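Local coordinates for protein phosphoribosylformylglycinamidine cyclo-ligase (Thermus thermophilus HB8, PDB 5AVM) that probably catalyses the ATP-dependent ring closure of formylglycinamidine ribonucleotide to aminoimidazole ribonucleotide in de novo purine biosynthesis, at residues 180-185 against 271-276. Numbering follows the deposited sequence.
Sequences LPSSGP and PIPPVF
Phe-276 directs the far end of its ring at the peptide unit joining Gly-184 to Pro-185, with CZ 3.4 Å from Gly-184 O and 3.8 Å from Pro-185 N, the ring meeting both atoms obliquely. Phe-276 CG is anti to its own carbonyl carbon and lies beside the backbone N (chi1 -71°), a torsion that carries the ring across to the other segment. At one corner of the ring Phe-276 CE1 lies 4.1 Å from Pro-185 CG, while on the CE2 side Ser-182 OG lies near the ring plane, at the edge. Val-275, the residue before, covers one face: its CG1 stands 4.3 Å above the ring centre. The same methyl comes up to the edge of the Pro-185 ring, with Val-275 CG1 4.0 Å from Pro-185 CD, so that it fills the angle between the aromatic and the proline ring. These contacts lie in the C-terminal domain of the AIR synthase fold, where the loop leaving strand 176-181 of the mixed sheet packs against 271-276, which runs into helix 275-283. On the strand side, Pro-273 points its ring at the loop and brings CG to 3.9 Å from Ser-182 OG, a van der Waals approach. Asn-295, outside both segments, hydrogen-bonds through OD1 to Ser-182 OG and through ND2 to Gly-184 O. Gly-184 itself has backbone angles (phi 142°, psi -149°) of a region open essentially to glycine alone.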
loop_
_atom_site.group_PDB
_atom_site.type_symbol
_atom_site.label_atom_id
_atom_site.label_comp_id
_atom_site.label_asym_id
_atom_site.label_seq_id
_atom_site.Cartn_x
_atom_site.Cartn_y
_atom_site.Cartn_z
ATOM N N LEU B 180 17.632 16.567 12.456
ATOM C CA LEU B 180 18.515 16.143 11.382
ATOM C C LEU B 180 17.980 16.946 10.200
ATOM O O LEU B 180 16.769 16.972 9.953
ATOM C CB LEU B 180 18.388 14.641 11.136
ATOM C CG LEU B 180 18.726 13.770 12.346
ATOM C CD1 LEU B 180 18.719 12.315 11.925
ATOM C CD2 LEU B 180 20.092 14.170 12.909
ATOM N N PRO B 181 18.878 17.616 9.456
ATOM C CA PRO B 181 18.546 18.453 8.297
ATOM C C PRO B 181 17.822 17.822 7.117
ATOM O O PRO B 181 18.240 16.794 6.591
ATOM C CB PRO B 181 19.903 19.032 7.905
ATOM C CG PRO B 181 20.841 17.911 8.232
ATOM C CD PRO B 181 20.342 17.473 9.591
ATOM N N SER B 182 16.738 18.468 6.702
ATOM C CA SER B 182 15.957 18.010 5.565
ATOM C C SER B 182 16.683 18.480 4.311
ATOM O O SER B 182 17.505 19.398 4.381
ATOM C CB SER B 182 14.540 18.596 5.605
ATOM O OG SER B 182 14.534 19.972 5.278
ATOM N N SER B 183 16.381 17.856 3.173
ATOM C CA SER B 183 17.025 18.186 1.904
ATOM C C SER B 183 16.184 19.131 1.065
ATOM O O SER B 183 16.489 19.394 -0.098
ATOM C CB SER B 183 17.255 16.919 1.097
ATOM O OG SER B 183 16.012 16.437 0.620
ATOM N N GLY B 184 15.113 19.637 1.657
ATOM C CA GLY B 184 14.234 20.524 0.928
ATOM C C GLY B 184 12.823 20.212 1.356
ATOM O O GLY B 184 12.614 19.789 2.493
ATOM N N PRO B 185 11.832 20.387 0.474
ATOM C CA PRO B 185 10.453 20.095 0.876
ATOM C C PRO B 185 10.194 18.616 1.164
ATOM O O PRO B 185 9.201 18.262 1.800
ATOM C CB PRO B 185 9.632 20.614 -0.307
ATOM C CG PRO B 185 10.533 21.677 -0.923
ATOM C CD PRO B 185 11.875 21.005 -0.862
ATOM N N PRO B 271 19.561 25.224 10.236
ATOM C CA PRO B 271 19.588 25.731 8.861
ATOM C C PRO B 271 18.284 25.449 8.109
ATOM O O PRO B 271 17.835 24.306 8.039
ATOM C CB PRO B 271 20.762 24.981 8.234
ATOM C CG PRO B 271 21.612 24.612 9.398
ATOM C CD PRO B 271 20.599 24.199 10.416
ATOM N N ILE B 272 17.687 26.493 7.542
ATOM C CA ILE B 272 16.450 26.345 6.790
ATOM C C ILE B 272 16.757 26.380 5.297
ATOM O O ILE B 272 17.333 27.349 4.809
ATOM C CB ILE B 272 15.459 27.482 7.127
ATOM C CG1 ILE B 272 15.139 27.461 8.623
ATOM C CG2 ILE B 272 14.185 27.332 6.303
ATOM C CD1 ILE B 272 14.154 28.525 9.065
ATOM N N PRO B 273 16.410 25.311 4.554
ATOM C CA PRO B 273 16.690 25.330 3.116
ATOM C C PRO B 273 16.218 26.671 2.559
ATOM O O PRO B 273 15.198 27.195 2.999
ATOM C CB PRO B 273 15.866 24.154 2.596
ATOM C CG PRO B 273 15.987 23.175 3.705
ATOM C CD PRO B 273 15.776 24.037 4.939
ATOM N N PRO B 274 16.951 27.244 1.591
ATOM C CA PRO B 274 16.591 28.534 0.990
ATOM C C PRO B 274 15.314 28.523 0.155
ATOM O O PRO B 274 14.682 29.568 -0.045
ATOM C CB PRO B 274 17.818 28.868 0.154
ATOM C CG PRO B 274 18.249 27.514 -0.324
ATOM C CD PRO B 274 18.144 26.678 0.935
ATOM N N VAL B 275 14.943 27.340 -0.334
ATOM C CA VAL B 275 13.749 27.188 -1.159
ATOM C C VAL B 275 12.468 27.508 -0.403
ATOM O O VAL B 275 11.478 27.883 -1.022
ATOM C CB VAL B 275 13.629 25.760 -1.723
ATOM C CG1 VAL B 275 13.241 24.792 -0.616
ATOM C CG2 VAL B 275 12.620 25.739 -2.847
ATOM N N PHE B 276 12.484 27.371 0.925
ATOM C CA PHE B 276 11.295 27.651 1.730
ATOM C C PHE B 276 10.886 29.124 1.791
ATOM O O PHE B 276 9.798 29.486 1.336
ATOM C CB PHE B 276 11.469 27.106 3.150
ATOM C CG PHE B 276 11.435 25.609 3.229
ATOM C CD1 PHE B 276 10.343 24.898 2.739
ATOM C CD2 PHE B 276 12.500 24.902 3.781
ATOM C CE1 PHE B 276 10.316 23.503 2.796
ATOM C CE2 PHE B 276 12.483 23.509 3.843
ATOM C CZ PHE B 276 11.392 22.810 3.350
#